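Local atomic coordinates of tripeptidase (Staphylococcus aureus subsp. aureus, PDB entry 3RZA), a protein that probably hydrolyses short peptides, most likely tripeptides, as a metal-dependent peptidase of the M20/M25/M40 family. Residues R25-F30 against G116-D121; K92-S97 against F351-V356; E242-N247 against K279-H284. All blocks are in the same frame, centred on the assembly; numbering follows the deposited sequence.

Contact 1: R25-F30 against G116-D121; sequences RLLNTF and GYIYSD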
loop_
_atom_site.group_PDB
_atom_site.type_symbol
_atom_site.label_atom_id
_atom_site.label_comp_id
_atom_site.label_asym_id
_atom_site.label_seq_id
_atom_site.Cartn_x
_atom_site.Cartn_y
_atom_site.Cartn_z
ATOM N N ARG A 25 23.506 -40.032 -16.329
ATOM C CA ARG A 25 23.716 -38.975 -17.326
ATOM C C ARG A 25 22.595 -37.925 -17.280
ATOM O O ARG A 25 22.879 -36.724 -17.362
ATOM C CB ARG A 25 23.842 -39.549 -18.731
ATOM C CG ARG A 25 24.210 -38.496 -19.813
ATOM C CD ARG A 25 24.520 -39.158 -21.121
ATOM N NE ARG A 25 23.357 -39.884 -21.631
ATOM C CZ ARG A 25 23.389 -40.919 -22.487
ATOM N NH1 ARG A 25 24.537 -41.354 -23.025
ATOM N NH2 ARG A 25 22.238 -41.507 -22.846
ATOM N N LEU A 26 21.344 -38.387 -17.150
ATOM C CA LEU A 26 20.164 -37.506 -17.000
ATOM C C LEU A 26 20.317 -36.587 -15.798
ATOM O O LEU A 26 20.073 -35.383 -15.905
ATOM C CB LEU A 26 18.877 -38.347 -16.837
ATOM C CG LEU A 26 17.528 -37.646 -16.571
ATOM C CD1 LEU A 26 17.264 -36.565 -17.592
ATOM C CD2 LEU A 26 16.382 -38.673 -16.558
ATOM N N LEU A 27 20.680 -37.182 -14.653
ATOM C CA LEU A 27 20.907 -36.434 -13.407
ATOM C C LEU A 27 22.014 -35.381 -13.572
ATOM O O LEU A 27 21.828 -34.246 -13.189
ATOM C CB LEU A 27 21.234 -37.407 -12.233
ATOM C CG LEU A 27 21.609 -36.827 -10.851
ATOM C CD1 LEU A 27 20.599 -35.828 -10.389
ATOM C CD2 LEU A 27 21.805 -37.979 -9.797
ATOM N N ASN A 28 23.139 -35.763 -14.165
ATOM C CA ASN A 28 24.236 -34.819 -14.426
ATOM C C ASN A 28 23.825 -33.668 -15.349
ATOM O O ASN A 28 24.170 -32.527 -15.077
ATOM C CB ASN A 28 25.478 -35.536 -14.996
ATOM C CG ASN A 28 26.113 -36.520 -13.999
ATOM O OD1 ASN A 28 25.905 -36.439 -12.795
ATOM N ND2 ASN A 28 26.893 -37.443 -14.518
ATOM N N THR A 29 23.038 -33.970 -16.386
ATOM C CA THR A 29 22.491 -32.941 -17.292
ATOM C C THR A 29 21.572 -31.972 -16.570
ATOM O O THR A 29 21.693 -30.764 -16.742
ATOM C CB THR A 29 21.756 -33.579 -18.477
ATOM O OG1 THR A 29 22.690 -34.360 -19.216
ATOM C CG2 THR A 29 21.118 -32.517 -19.404
ATOM N N PHE A 30 20.709 -32.500 -15.709
ATOM C CA PHE A 30 19.830 -31.659 -14.888
ATOM C C PHE A 30 20.645 -30.734 -13.981
ATOM O O PHE A 30 20.357 -29.548 -13.900
ATOM C CB PHE A 30 18.897 -32.534 -14.037
ATOM C CG PHE A 30 18.022 -31.759 -13.121
ATOM C CD1 PHE A 30 17.040 -30.943 -13.640
ATOM C CD2 PHE A 30 18.199 -31.798 -11.746
ATOM C CE1 PHE A 30 16.243 -30.203 -12.847
ATOM C CE2 PHE A 30 17.364 -31.030 -10.902
ATOM C CZ PHE A 30 16.381 -30.249 -11.454
ATOM N N GLY A 116 16.137 -39.398 -1.952
ATOM C CA GLY A 116 15.703 -39.512 -3.365
ATOM C C GLY A 116 15.175 -38.211 -3.976
ATOM O O GLY A 116 14.462 -38.251 -4.979
ATOM N N TYR A 117 15.538 -37.064 -3.374
ATOM C CA TYR A 117 15.166 -35.735 -3.863
ATOM C C TYR A 117 16.421 -34.874 -4.133
ATOM O O TYR A 117 17.431 -35.007 -3.425
ATOM C CB TYR A 117 14.289 -35.053 -2.829
ATOM C CG TYR A 117 12.916 -35.648 -2.723
ATOM C CD1 TYR A 117 11.884 -35.214 -3.554
ATOM C CD2 TYR A 117 12.639 -36.649 -1.790
ATOM C CE1 TYR A 117 10.605 -35.760 -3.453
ATOM C CE2 TYR A 117 11.373 -37.207 -1.685
ATOM C CZ TYR A 117 10.360 -36.756 -2.526
ATOM O OH TYR A 117 9.114 -37.295 -2.425
ATOM N N ILE A 118 16.332 -34.014 -5.161
ATOM C CA ILE A 118 17.292 -32.947 -5.424
ATOM C C ILE A 118 16.695 -31.664 -4.854
ATOM O O ILE A 118 15.543 -31.351 -5.135
ATOM C CB ILE A 118 17.586 -32.758 -6.946
ATOM C CG1 ILE A 118 17.963 -34.092 -7.628
ATOM C CG2 ILE A 118 18.734 -31.712 -7.166
ATOM C CD1 ILE A 118 17.242 -34.328 -8.963
ATOM N N TYR A 119 17.461 -30.962 -4.020
ATOM C CA TYR A 119 17.066 -29.673 -3.438
ATOM C C TYR A 119 18.032 -28.590 -3.881
ATOM O O TYR A 119 19.146 -28.877 -4.326
ATOM C CB TYR A 119 17.112 -29.738 -1.896
ATOM C CG TYR A 119 16.240 -30.810 -1.273
ATOM C CD1 TYR A 119 16.715 -32.109 -1.102
ATOM C CD2 TYR A 119 14.951 -30.517 -0.840
ATOM C CE1 TYR A 119 15.931 -33.092 -0.514
ATOM C CE2 TYR A 119 14.141 -31.497 -0.266
ATOM C CZ TYR A 119 14.633 -32.781 -0.109
ATOM O OH TYR A 119 13.841 -33.738 0.461
ATOM N N SER A 120 17.630 -27.337 -3.665
ATOM C CA SER A 120 18.573 -26.201 -3.599
ATOM C C SER A 120 19.280 -26.204 -2.234
ATOM O O SER A 120 19.005 -27.055 -1.383
ATOM C CB SER A 120 17.818 -24.876 -3.813
ATOM O OG SER A 120 17.060 -24.518 -2.661
ATOM N N ASP A 121 20.157 -25.233 -2.002
ATOM C CA ASP A 121 20.678 -25.014 -0.632
ATOM C C ASP A 121 19.718 -24.182 0.266
ATOM O O ASP A 121 20.090 -23.841 1.361
ATOM C CB ASP A 121 22.136 -24.460 -0.638
ATOM C CG ASP A 121 22.245 -22.989 -1.079
ATOM O OD1 ASP A 121 21.240 -22.333 -1.416
ATOM O OD2 ASP A 121 23.379 -22.492 -1.096
#
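Ile118 meets Leu27 and Phe30 of the helix, and through this one side chain the segment 116-121 packs on the segment 25-30. The approach to it begins at Tyr117, whose CB lies on the other side of the short strand 117-119 and whose ring forms a cation-pi pair with Arg371. At Ile118 the CB points to the helix and both branches take part. CD1, at the end of the longer branch, sits 3.9 Å from CD1 of Leu27 and 3.8 Å from CE2 of Phe30, so this methyl touches both side chains at similar distances, on two different sides. The shorter branch adds to one of them: CG2 of Ile118 is 4.0 Å from CE2 of Phe30. Against the ring the methyl stands obliquely, and the pairing is purely apolar.

The strand is the middle one of a three-stranded antiparallel sheet, between 111-112 and 371-373, and the helix 23-34 is the first of the chain, so the contact joins the first helix of the chain to a small three-stranded sheet. Ile118 is held by backbone hydrogen bonding with Met372, and its side chain also packs on Met372 and Ile374. On the helix, Phe30 has its CB directed at the strand, with CG anti to its N (chi1 177°), which sends the ring out to Ile118; the CB of Leu27 points across instead, and only the end of that side chain comes near. The Phe30 side chain lies about 11 Å from the zinc ion. Further along, Ser120 turns its OG to the backbone of Gly122 and Thr124.

Contact 2: K92-S97 against F351-V356; sequences KLYLTS and FGIPSV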
loop_
_atom_site.group_PDB
_atom_site.type_symbol
_atom_site.label_atom_id
_atom_site.label_comp_id
_atom_site.label_asym_id
_atom_site.label_seq_id
_atom_site.Cartn_x
_atom_site.Cartn_y
_atom_site.Cartn_z
ATOM N N LYS A 92 3.824 -35.732 -37.066
ATOM C CA LYS A 92 4.913 -34.822 -36.745
ATOM C C LYS A 92 4.628 -34.278 -35.365
ATOM O O LYS A 92 3.538 -33.745 -35.125
ATOM C CB LYS A 92 4.984 -33.689 -37.759
ATOM C CG LYS A 92 5.252 -34.149 -39.215
ATOM C CD LYS A 92 5.142 -32.968 -40.153
ATOM C CE LYS A 92 5.653 -33.280 -41.544
ATOM N NZ LYS A 92 5.547 -32.078 -42.425
ATOM N N LEU A 93 5.610 -34.415 -34.476
ATOM C CA LEU A 93 5.488 -34.113 -33.054
ATOM C C LEU A 93 6.263 -32.873 -32.738
ATOM O O LEU A 93 7.283 -32.595 -33.389
ATOM C CB LEU A 93 6.085 -35.271 -32.242
ATOM C CG LEU A 93 6.046 -35.202 -30.715
ATOM C CD1 LEU A 93 4.611 -34.992 -30.194
ATOM C CD2 LEU A 93 6.639 -36.474 -30.185
ATOM N N TYR A 94 5.813 -32.123 -31.731
ATOM C CA TYR A 94 6.669 -31.145 -31.074
ATOM C C TYR A 94 6.653 -31.343 -29.573
ATOM O O TYR A 94 5.706 -31.877 -29.025
ATOM C CB TYR A 94 6.317 -29.681 -31.454
ATOM C CG TYR A 94 5.342 -29.015 -30.517
ATOM C CD1 TYR A 94 3.977 -29.242 -30.644
ATOM C CD2 TYR A 94 5.782 -28.176 -29.480
ATOM C CE1 TYR A 94 3.073 -28.678 -29.776
ATOM C CE2 TYR A 94 4.876 -27.609 -28.597
ATOM C CZ TYR A 94 3.511 -27.860 -28.756
ATOM O OH TYR A 94 2.601 -27.282 -27.889
ATOM N N LEU A 95 7.739 -30.916 -28.931
ATOM C CA LEU A 95 7.871 -30.913 -27.480
ATOM C C LEU A 95 8.380 -29.539 -27.104
ATOM O O LEU A 95 9.220 -29.003 -27.821
ATOM C CB LEU A 95 8.868 -31.976 -27.045
ATOM C CG LEU A 95 8.561 -33.423 -27.422
ATOM C CD1 LEU A 95 9.821 -34.284 -27.202
ATOM C CD2 LEU A 95 7.364 -33.945 -26.608
ATOM N N THR A 96 7.892 -28.978 -25.996
ATOM C CA THR A 96 8.329 -27.657 -25.523
ATOM C C THR A 96 8.605 -27.606 -24.021
ATOM O O THR A 96 7.900 -28.228 -23.232
ATOM C CB THR A 96 7.346 -26.507 -25.926
ATOM O OG1 THR A 96 7.916 -25.241 -25.580
ATOM C CG2 THR A 96 6.013 -26.631 -25.244
ATOM N N SER A 97 9.723 -26.960 -23.674
ATOM C CA SER A 97 10.025 -26.541 -22.326
ATOM C C SER A 97 10.528 -25.121 -22.383
ATOM O O SER A 97 10.795 -24.619 -23.455
ATOM C CB SER A 97 11.073 -27.469 -21.704
ATOM O OG SER A 97 10.438 -28.597 -21.120
ATOM N N PHE A 351 -2.177 -21.448 -32.184
ATOM C CA PHE A 351 -1.657 -21.693 -33.544
ATOM C C PHE A 351 -2.345 -22.876 -34.266
ATOM O O PHE A 351 -1.996 -23.164 -35.400
ATOM C CB PHE A 351 -0.120 -21.960 -33.534
ATOM C CG PHE A 351 0.707 -20.958 -32.743
ATOM C CD1 PHE A 351 0.312 -19.617 -32.579
ATOM C CD2 PHE A 351 1.935 -21.359 -32.205
ATOM C CE1 PHE A 351 1.122 -18.713 -31.846
ATOM C CE2 PHE A 351 2.748 -20.462 -31.473
ATOM C CZ PHE A 351 2.338 -19.146 -31.292
ATOM N N GLY A 352 -3.273 -23.579 -33.613
ATOM C CA GLY A 352 -3.952 -24.740 -34.213
ATOM C C GLY A 352 -3.216 -26.069 -34.106
ATOM O O GLY A 352 -3.580 -27.007 -34.790
ATOM N N ILE A 353 -2.180 -26.147 -33.258
ATOM C CA ILE A 353 -1.448 -27.393 -33.004
ATOM C C ILE A 353 -1.943 -27.939 -31.648
ATOM O O ILE A 353 -1.577 -27.358 -30.612
ATOM C CB ILE A 353 0.113 -27.148 -32.941
ATOM C CG1 ILE A 353 0.646 -26.529 -34.248
ATOM C CG2 ILE A 353 0.838 -28.444 -32.656
ATOM C CD1 ILE A 353 2.125 -26.145 -34.190
ATOM N N PRO A 354 -2.808 -29.009 -31.644
ATOM C CA PRO A 354 -3.295 -29.611 -30.399
ATOM C C PRO A 354 -2.181 -29.937 -29.414
ATOM O O PRO A 354 -1.276 -30.694 -29.743
ATOM C CB PRO A 354 -3.972 -30.905 -30.876
ATOM C CG PRO A 354 -4.469 -30.583 -32.212
ATOM C CD PRO A 354 -3.544 -29.563 -32.801
ATOM N N SER A 355 -2.235 -29.318 -28.243
ATOM C CA SER A 355 -1.166 -29.422 -27.263
ATOM C C SER A 355 -1.743 -29.703 -25.886
ATOM O O SER A 355 -2.720 -29.087 -25.492
ATOM C CB SER A 355 -0.339 -28.150 -27.246
ATOM O OG SER A 355 0.165 -27.857 -28.544
ATOM N N VAL A 356 -1.129 -30.651 -25.179
ATOM C CA VAL A 356 -1.465 -30.984 -23.793
ATOM C C VAL A 356 -0.166 -30.895 -22.992
ATOM O O VAL A 356 0.927 -30.833 -23.578
ATOM C CB VAL A 356 -2.119 -32.410 -23.701
ATOM C CG1 VAL A 356 -3.330 -32.489 -24.655
ATOM C CG2 VAL A 356 -1.128 -33.485 -24.010
#
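Tyr94 reaches across to Ile353 and Ser355 and carries the whole of the first segment's share of the contact. Before it on strand 93-98, Leu93 points its CB away from the segment 351-356 and packs on Tyr183. Tyr94 itself has its CB directed at the other segment, and the unusual chi1 of 92°, well removed from a staggered value, swings the ring across the gap; the nearest pair of CA atoms, those of Tyr94 and Ser355, is still 8.9 Å apart. The phenol OH of Tyr94 then gives a hydrogen bond to Ser355 OG over 2.6 Å, and OG lies in the plane of the ring, at its edge. The methyl CG2 of Ile353 stands obliquely to the ring near CD1 and CE1 of Tyr94, 3.7 Å from CE1, and adds an apolar contact to the polar one.

The two strands, 93-98 and 355-359, are not neighbours: strand 181-184 runs parallel to both and separates them in the large mixed sheet of the catalytic part, the parallel core expected for an M20-type peptidase. The tyrosine side chain thus links two strands that are not adjacent in the sheet, with Gln155 and Val157 of strand 154-159 also in touch with it.

Ser355 OG is gripped twice. Besides accepting from Tyr94 it donates to the carbonyl O of Ile353, with OG and that O 2.7 Å apart; the donor stands 41° out of the carbonyl plane, at a C=O...donor angle of 137°. This relay fixes the directions of both hydroxyl protons. Further along the first segment, Thr96 OG1 bonds to the backbone O of Val157, and Ser97 OG bonds to Asp130.

Contact 3: E242-N247 against K279-H284; sequences EITTAN and KTQVKH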
loop_
_atom_site.group_PDB
_atom_site.type_symbol
_atom_site.label_atom_id
_atom_site.label_comp_id
_atom_site.label_asym_id
_atom_site.label_seq_id
_atom_site.Cartn_x
_atom_site.Cartn_y
_atom_site.Cartn_z
ATOM N N GLU A 242 -18.039 -23.762 -10.044
ATOM C CA GLU A 242 -17.200 -24.965 -10.174
ATOM C C GLU A 242 -15.953 -24.792 -11.068
ATOM O O GLU A 242 -14.918 -25.393 -10.787
ATOM C CB GLU A 242 -18.051 -26.160 -10.673
ATOM N N ILE A 243 -16.044 -23.956 -12.109
ATOM C CA ILE A 243 -14.946 -23.779 -13.082
ATOM C C ILE A 243 -14.435 -22.323 -13.203
ATOM O O ILE A 243 -13.708 -22.012 -14.146
ATOM C CB ILE A 243 -15.335 -24.353 -14.505
ATOM C CG1 ILE A 243 -16.615 -23.733 -15.078
ATOM C CG2 ILE A 243 -15.437 -25.882 -14.455
ATOM C CD1 ILE A 243 -16.771 -23.986 -16.590
ATOM N N THR A 244 -14.774 -21.459 -12.237
ATOM C CA THR A 244 -14.462 -20.029 -12.317
ATOM C C THR A 244 -13.988 -19.469 -10.956
ATOM O O THR A 244 -14.613 -19.708 -9.923
ATOM C CB THR A 244 -15.676 -19.179 -12.850
ATOM O OG1 THR A 244 -16.172 -19.725 -14.080
ATOM C CG2 THR A 244 -15.254 -17.704 -13.086
ATOM N N THR A 245 -12.888 -18.722 -10.980
ATOM C CA THR A 245 -12.325 -18.103 -9.778
ATOM C C THR A 245 -12.089 -16.600 -9.985
ATOM O O THR A 245 -11.989 -16.137 -11.111
ATOM C CB THR A 245 -10.992 -18.831 -9.296
ATOM O OG1 THR A 245 -9.937 -18.660 -10.251
ATOM C CG2 THR A 245 -11.213 -20.304 -9.082
ATOM N N ALA A 246 -12.002 -15.859 -8.876
ATOM C CA ALA A 246 -11.633 -14.454 -8.897
ATOM C C ALA A 246 -10.950 -14.042 -7.568
ATOM O O ALA A 246 -11.313 -14.527 -6.507
ATOM C CB ALA A 246 -12.867 -13.601 -9.175
ATOM N N ASN A 247 -9.927 -13.185 -7.670
ATOM C CA ASN A 247 -9.083 -12.790 -6.548
ATOM C C ASN A 247 -8.734 -11.291 -6.605
ATOM O O ASN A 247 -8.299 -10.797 -7.650
ATOM C CB ASN A 247 -7.786 -13.598 -6.573
ATOM C CG ASN A 247 -6.976 -13.453 -5.285
ATOM O OD1 ASN A 247 -7.486 -13.713 -4.209
ATOM N ND2 ASN A 247 -5.694 -13.070 -5.405
ATOM N N LYS A 279 -15.668 -13.863 -19.246
ATOM C CA LYS A 279 -16.206 -12.545 -19.690
ATOM C C LYS A 279 -17.318 -12.008 -18.774
ATOM O O LYS A 279 -17.307 -10.816 -18.422
ATOM C CB LYS A 279 -16.748 -12.594 -21.133
ATOM C CG LYS A 279 -15.698 -12.724 -22.268
ATOM C CD LYS A 279 -16.419 -12.829 -23.656
ATOM C CE LYS A 279 -15.486 -13.311 -24.778
ATOM N N THR A 280 -18.280 -12.883 -18.424
ATOM C CA THR A 280 -19.370 -12.538 -17.487
ATOM C C THR A 280 -18.847 -12.080 -16.149
ATOM O O THR A 280 -19.287 -11.076 -15.657
ATOM C CB THR A 280 -20.321 -13.713 -17.240
ATOM O OG1 THR A 280 -20.835 -14.163 -18.483
ATOM C CG2 THR A 280 -21.483 -13.311 -16.346
ATOM N N GLN A 281 -17.871 -12.810 -15.609
ATOM C CA GLN A 281 -17.228 -12.476 -14.333
ATOM C C GLN A 281 -16.512 -11.126 -14.387
ATOM O O GLN A 281 -16.660 -10.292 -13.461
ATOM C CB GLN A 281 -16.216 -13.595 -13.936
ATOM C CG GLN A 281 -15.419 -13.375 -12.611
ATOM C CD GLN A 281 -16.317 -13.124 -11.410
ATOM O OE1 GLN A 281 -17.431 -13.649 -11.352
ATOM N NE2 GLN A 281 -15.845 -12.292 -10.453
ATOM N N VAL A 282 -15.723 -10.918 -15.442
ATOM C CA VAL A 282 -14.970 -9.659 -15.597
ATOM C C VAL A 282 -15.907 -8.458 -15.861
ATOM O O VAL A 282 -15.679 -7.358 -15.339
ATOM C CB VAL A 282 -13.873 -9.793 -16.687
ATOM C CG1 VAL A 282 -13.274 -8.432 -17.034
ATOM C CG2 VAL A 282 -12.790 -10.759 -16.196
ATOM N N LYS A 283 -16.984 -8.683 -16.611
ATOM C CA LYS A 283 -18.017 -7.654 -16.771
ATOM C C LYS A 283 -18.671 -7.354 -15.425
ATOM O O LYS A 283 -18.872 -6.181 -15.077
ATOM C CB LYS A 283 -19.088 -8.076 -17.790
ATOM C CG LYS A 283 -20.071 -6.937 -18.191
ATOM C CD LYS A 283 -21.358 -7.497 -18.834
ATOM C CE LYS A 283 -22.324 -6.404 -19.357
ATOM N NZ LYS A 283 -22.135 -5.068 -18.772
ATOM N N HIS A 284 -19.025 -8.412 -14.693
ATOM C CA HIS A 284 -19.596 -8.278 -13.339
ATOM C C HIS A 284 -18.731 -7.424 -12.392
ATOM O O HIS A 284 -19.257 -6.515 -11.738
ATOM C CB HIS A 284 -19.862 -9.664 -12.731
ATOM C CG HIS A 284 -20.152 -9.638 -11.272
ATOM N ND1 HIS A 284 -21.305 -9.094 -10.762
ATOM C CD2 HIS A 284 -19.451 -10.104 -10.209
ATOM C CE1 HIS A 284 -21.307 -9.218 -9.445
ATOM N NE2 HIS A 284 -20.194 -9.827 -9.083
#
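Gln281 of the helix lies over Ala246 and Thr244, two residues apart on the strand, and it has the most surface buried by this contact. Its CB points to the strand, with CG anti to the backbone N (chi1 179°), and a bend at chi2 of 55° turns the carboxamide along the strand so that its amide nitrogen does the touching. NE2 of Gln281 lies 3.5 Å from the methyl CB of Ala246, and CD of the same amide is 4.1 Å from that CB. This is a packing contact: the polar need of NE2 is met by the backbone O of Lys236, to which it gives a hydrogen bond.

Ala246, next in buried surface, directs its single methyl at the helix. The CA atoms of Ala246 and Gln281, the nearest pair across the two segments, are 8.0 Å apart, consistent with the small side chain of Ala246. Thr244 is the looser partner, with its CG2 4.3 Å from CB of Gln281. Its hydroxyl is engaged otherwise, for OG1 hydrogen-bonds to Ser272.

Thr244 and Ala246 thus face helix 275-295, while Thr245 and Asn247 reach the second subunit: Thr245 turns away from the helix and packs on Ala215 of that subunit, and Asn247 ND2 bonds to the backbone O of its Thr257 and Ile259. Strand 263-272 pairs antiparallel with 244-253 and leads into the helix, an alpha/beta layering consistent with the lid, or dimerisation, domain of M20-family peptidases.

All three are buried contacts; contact 3 touches through buried residues alone, while contacts 1 and 2 each include one partly exposed residue. Contact 2 is nearest the chain centre and bridges non-adjacent strands of the large sheet with one hydroxyl-to-hydroxyl hydrogen bond beside an apolar contact. Contact 1 joins a helix to a small separate sheet by apolar packing alone, and contact 3 sets a helix against a strand, with a glutamine amide laid on a methyl. Contacts 2 and 3 reach the same mixed sheet, although their centres are about 28 Å apart; contacts 1 and 3 lie on opposite sides of the chain centre, about 40 Å between centres. Only contact 3 has the second subunit touching its segments.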